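Local coordinates for D-alanyl-D-alanine carboxypeptidase (Vibrio cholerae, PDB 5TR7), which probably removes the terminal D-alanine from peptidoglycan precursors, as a serine-type carboxypeptidase of the penicillin-binding protein 5 family, at residues T37-S42 against A169-Q174; T41-G46 against I161-E166. One frame throughout, in Å; residues are numbered along the deposited sequence.

Contact 1 of 2, residues T37-S42 against A169-Q174; sequences TKMMTS and AIYSEQ
Tyr171 reaches out of the turn that follows helix 165-168 and sets its phenol oxygen against Ser42 on helix 37-50. The backbones stay well apart, with 9.9 Å between Met39 CA and Tyr171 CA, and a long aromatic side chain is what spans the gap. With CG beside the backbone N and anti to the carbonyl carbon (chi1 -73°), the ring points at the helix and presents its hydroxyl edge. Ser42 OG lies at that edge, near the ring plane, and a short hydrogen bond of 2.6 Å joins it to Tyr171 OH; either hydroxyl could be the donor. Serine suits this place because its oxygen sits on a short arm. The chi1 of 81° holds OG between the backbone N and the carbonyl carbon, where it is also 3.1 Å from Met39 O, a competing acceptor for the one serine proton. Met39 meets the phenol oxygen mainly through its backbone, Met39 CA lying 3.7 Å from Tyr171 OH, while its flexible thioether turns away to pack on Ile200 and Lys201 of strand 196-205. Leu160 of helix 150-163 touches both Ser42 and Tyr171, giving the polar pair an apolar neighbour. On the same helix as Ser42, Lys38, the predicted proton acceptor of the SxxK motif, sends NZ away from the tyrosine to hydrogen bonds with Ser35 OG, Asn100 OD1 and His139 O. The two buried hydroxyls thus pair with each other, tying the turn before strand 175-178 to the helix bearing the predicted catalytic lysine.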
# COMPACT_ATOMS: atom_id res chain seq x y z
N THR A 37 -3.66 -2.14 -3.41
CA THR A 37 -4.93 -1.42 -3.23
C THR A 37 -5.09 -0.93 -1.76
O THR A 37 -5.74 0.06 -1.49
CB THR A 37 -6.10 -2.39 -3.55
OG1 THR A 37 -6.05 -2.75 -4.92
CG2 THR A 37 -7.45 -1.77 -3.27
N LYS A 38 -4.42 -1.62 -0.85
CA LYS A 38 -4.47 -1.27 0.58
C LYS A 38 -3.88 0.08 0.85
O LYS A 38 -4.24 0.74 1.85
CB LYS A 38 -3.90 -2.33 1.45
CG LYS A 38 -4.65 -3.67 1.33
CD LYS A 38 -4.13 -4.75 2.29
CE LYS A 38 -4.96 -6.03 2.21
NZ LYS A 38 -4.68 -6.81 0.99
N MET A 39 -2.99 0.54 -0.02
CA MET A 39 -2.48 1.90 0.14
C MET A 39 -3.62 2.91 -0.03
O MET A 39 -3.67 3.95 0.69
CB MET A 39 -1.40 2.22 -0.90
CG MET A 39 -0.07 1.47 -0.65
SD MET A 39 1.21 2.09 -1.69
CE MET A 39 0.70 1.89 -3.35
N MET A 40 -4.55 2.62 -0.94
CA MET A 40 -5.64 3.59 -1.16
C MET A 40 -6.57 3.53 0.04
O MET A 40 -7.07 4.54 0.51
CB MET A 40 -6.38 3.37 -2.49
CG MET A 40 -7.56 4.37 -2.63
SD MET A 40 -7.08 6.14 -2.61
CE MET A 40 -6.39 5.98 -4.28
N THR A 41 -6.78 2.34 0.56
CA THR A 41 -7.65 2.16 1.72
C THR A 41 -7.10 2.93 2.92
O THR A 41 -7.83 3.67 3.61
CB THR A 41 -7.82 0.67 2.02
OG1 THR A 41 -8.55 0.07 0.94
CG2 THR A 41 -8.56 0.43 3.32
N SER A 42 -5.81 2.79 3.14
CA SER A 42 -5.18 3.48 4.28
C SER A 42 -5.17 4.99 4.01
O SER A 42 -5.16 5.77 4.96
CB SER A 42 -3.78 2.99 4.56
OG SER A 42 -2.88 3.62 3.67
N ALA A 169 3.61 6.92 8.79
CA ALA A 169 4.59 6.45 9.79
C ALA A 169 4.40 5.00 10.11
O ALA A 169 5.35 4.25 10.36
CB ALA A 169 4.51 7.26 11.07
N ILE A 170 3.16 4.56 9.98
CA ILE A 170 2.87 3.19 10.34
C ILE A 170 3.53 2.15 9.39
O ILE A 170 3.76 1.05 9.80
CB ILE A 170 1.36 3.00 10.47
CG1 ILE A 170 0.77 3.94 11.54
CG2 ILE A 170 1.02 1.56 10.86
CD1 ILE A 170 -0.77 3.91 11.57
N TYR A 171 3.92 2.56 8.18
CA TYR A 171 4.47 1.66 7.20
C TYR A 171 5.89 1.19 7.55
O TYR A 171 6.41 0.23 6.93
CB TYR A 171 4.39 2.30 5.83
CG TYR A 171 2.97 2.35 5.23
CD1 TYR A 171 2.07 3.36 5.49
CD2 TYR A 171 2.56 1.36 4.40
CE1 TYR A 171 0.79 3.36 4.90
CE2 TYR A 171 1.32 1.33 3.81
CZ TYR A 171 0.45 2.33 4.04
OH TYR A 171 -0.74 2.21 3.43
N SER A 172 6.53 1.86 8.52
CA SER A 172 7.87 1.43 8.89
C SER A 172 7.86 0.57 10.11
O SER A 172 8.94 0.14 10.54
CB SER A 172 8.81 2.59 9.04
OG SER A 172 8.27 3.48 9.91
N GLU A 173 6.68 0.24 10.64
CA GLU A 173 6.56 -0.69 11.77
C GLU A 173 6.79 -2.08 11.17
O GLU A 173 6.21 -2.43 10.14
CB GLU A 173 5.25 -0.51 12.54
CG GLU A 173 5.14 0.88 13.18
CD GLU A 173 3.83 1.12 13.96
OE1 GLU A 173 3.08 0.18 14.34
OE2 GLU A 173 3.52 2.32 14.19
N GLN A 174 7.64 -2.85 11.80
CA GLN A 174 8.09 -4.16 11.29
C GLN A 174 7.23 -5.32 11.62
O GLN A 174 7.37 -6.42 10.98
CB GLN A 174 9.51 -4.42 11.86
CG GLN A 174 10.51 -3.45 11.25
CD GLN A 174 11.97 -3.72 11.64
OE1 GLN A 174 12.29 -4.46 12.54
NE2 GLN A 174 12.85 -3.11 10.92

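Contact 2 of 2, residues T41-G46 against I161-E166; sequences TSYVIG and IRDVPE
Val164 and Gly46 form the close-packed half of this contact, where the junction between helices 150-163 and 165-168 meets helix 37-50. Glycine suits the helix surface here because, lacking a side chain, it lets the backbones approach to 5.5 Å between Gly46 CA and Val164 CA. Val164 packs one branch against the glycine backbone, CG1 lying 3.6 Å from Gly46 C, while the other turns to the tyrosine, with CG2 4.1 Å from Tyr43 CD2. The beta-branched residue therefore serves two neighbours at once.

Toward the solvent side the contact becomes polar and more open. Tyr43, its CG anti to the backbone N (chi1 -178°), extends along the interface and donates its hydroxyl proton from OH to Asp163 OD2 over 2.6 Å. The carboxylate oxygen is met on its anti side, 25° out of the carboxylate plane, and the ring and carboxylate planes stand 71° apart. From the syn side, likewise tilted, comes exposed Arg162, whose NH1 makes a salt bridge of 2.8 Å to Asp163 OD2 and a weak bond to OD1. Trp124 meets the Tyr43 ring edge-to-face, and Gln47 NE2 also bonds to its hydroxyl. Two donors thus grip one oxygen of Asp163, which probably favours its ionised form and links a buried tyrosine to a charged pair on the solvent side.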
# COMPACT_ATOMS: atom_id res chain seq x y z
N THR A 41 -6.78 2.34 0.56
CA THR A 41 -7.65 2.16 1.72
C THR A 41 -7.10 2.93 2.92
O THR A 41 -7.83 3.67 3.61
CB THR A 41 -7.82 0.67 2.02
OG1 THR A 41 -8.55 0.07 0.94
CG2 THR A 41 -8.56 0.43 3.32
N SER A 42 -5.81 2.79 3.14
CA SER A 42 -5.18 3.48 4.28
C SER A 42 -5.17 4.99 4.01
O SER A 42 -5.16 5.77 4.96
CB SER A 42 -3.78 2.99 4.56
OG SER A 42 -2.88 3.62 3.67
N TYR A 43 -5.13 5.40 2.74
CA TYR A 43 -5.12 6.82 2.42
C TYR A 43 -6.45 7.41 2.86
O TYR A 43 -6.49 8.44 3.56
CB TYR A 43 -4.82 7.10 0.92
CG TYR A 43 -4.76 8.60 0.60
CD1 TYR A 43 -5.90 9.30 0.32
CD2 TYR A 43 -3.54 9.31 0.61
CE1 TYR A 43 -5.87 10.67 0.12
CE2 TYR A 43 -3.51 10.68 0.37
CZ TYR A 43 -4.67 11.37 0.13
OH TYR A 43 -4.64 12.71 -0.09
N VAL A 44 -7.56 6.78 2.46
CA VAL A 44 -8.88 7.26 2.86
C VAL A 44 -9.04 7.27 4.38
O VAL A 44 -9.48 8.25 4.99
CB VAL A 44 -10.02 6.42 2.22
CG1 VAL A 44 -11.39 6.94 2.65
CG2 VAL A 44 -9.93 6.47 0.69
N ILE A 45 -8.60 6.18 5.02
CA ILE A 45 -8.65 6.11 6.50
C ILE A 45 -7.84 7.29 7.11
O ILE A 45 -8.27 7.93 8.04
CB ILE A 45 -8.11 4.77 6.99
CG1 ILE A 45 -9.07 3.65 6.59
CG2 ILE A 45 -7.86 4.77 8.49
CD1 ILE A 45 -8.42 2.26 6.76
N GLY A 46 -6.70 7.60 6.54
CA GLY A 46 -5.83 8.69 7.05
C GLY A 46 -6.55 10.03 6.94
O GLY A 46 -6.53 10.85 7.88
N ILE A 161 2.71 9.82 1.96
CA ILE A 161 3.77 10.53 2.71
C ILE A 161 3.45 11.99 2.81
O ILE A 161 3.61 12.62 3.82
CB ILE A 161 5.05 10.38 1.93
CG1 ILE A 161 5.44 8.90 1.86
CG2 ILE A 161 6.13 11.29 2.49
CD1 ILE A 161 6.56 8.63 0.86
N ARG A 162 2.93 12.54 1.73
CA ARG A 162 2.66 13.99 1.72
C ARG A 162 1.48 14.47 2.48
O ARG A 162 1.54 15.55 3.08
CB ARG A 162 2.43 14.42 0.25
CG ARG A 162 2.27 15.90 0.00
CD ARG A 162 1.08 16.07 -0.93
NE ARG A 162 1.27 15.57 -2.25
CZ ARG A 162 0.32 15.12 -3.08
NH1 ARG A 162 -0.95 14.88 -2.79
NH2 ARG A 162 0.70 14.76 -4.26
N ASP A 163 0.37 13.75 2.36
CA ASP A 163 -0.95 14.27 2.89
C ASP A 163 -1.37 13.63 4.18
O ASP A 163 -2.05 14.27 4.95
CB ASP A 163 -2.07 14.01 1.87
CG ASP A 163 -1.81 14.56 0.49
OD1 ASP A 163 -1.13 15.58 0.41
OD2 ASP A 163 -2.43 14.09 -0.51
N VAL A 164 -0.98 12.36 4.41
CA VAL A 164 -1.34 11.64 5.67
C VAL A 164 -0.10 11.07 6.43
O VAL A 164 0.05 9.84 6.61
CB VAL A 164 -2.41 10.61 5.40
CG1 VAL A 164 -3.75 11.33 5.00
CG2 VAL A 164 -1.98 9.63 4.34
N PRO A 165 0.78 11.97 6.88
CA PRO A 165 2.07 11.50 7.54
C PRO A 165 1.89 10.54 8.73
O PRO A 165 2.61 9.59 8.86
CB PRO A 165 2.81 12.80 7.90
CG PRO A 165 1.74 13.96 7.74
CD PRO A 165 0.61 13.44 6.84
N GLU A 166 0.85 10.75 9.53
CA GLU A 166 0.53 9.89 10.69
C GLU A 166 0.14 8.54 10.24
O GLU A 166 0.38 7.57 10.94
CB GLU A 166 -0.49 10.50 11.62
CG GLU A 166 -0.01 11.81 12.34
CD GLU A 166 1.26 11.70 13.19
OE1 GLU A 166 1.40 10.68 13.87
OE2 GLU A 166 2.22 12.51 13.04

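Contacts 1 and 2 follow one another along helix 37-50, their centres about 8 Å apart; their segments overlap at Thr41 and Ser42. Neighbouring residues of that helix reach different partners: Ser42 serves contact 1 and Tyr43 contact 2, each through a phenol hydroxyl bond. The tyrosine comes from the loop after helix 165-168 in contact 1, but from helix 37-50 itself in contact 2. Contact 1 lies nearer the predicted active site, for it contains Lys38, and the side chain of Met39 comes within about 4 Å of that of Lys201, the predicted substrate-binding residue. In contact 2 the Tyr43 side chain is about 9 Å from that of Lys38, consistent with packing farther along the helix.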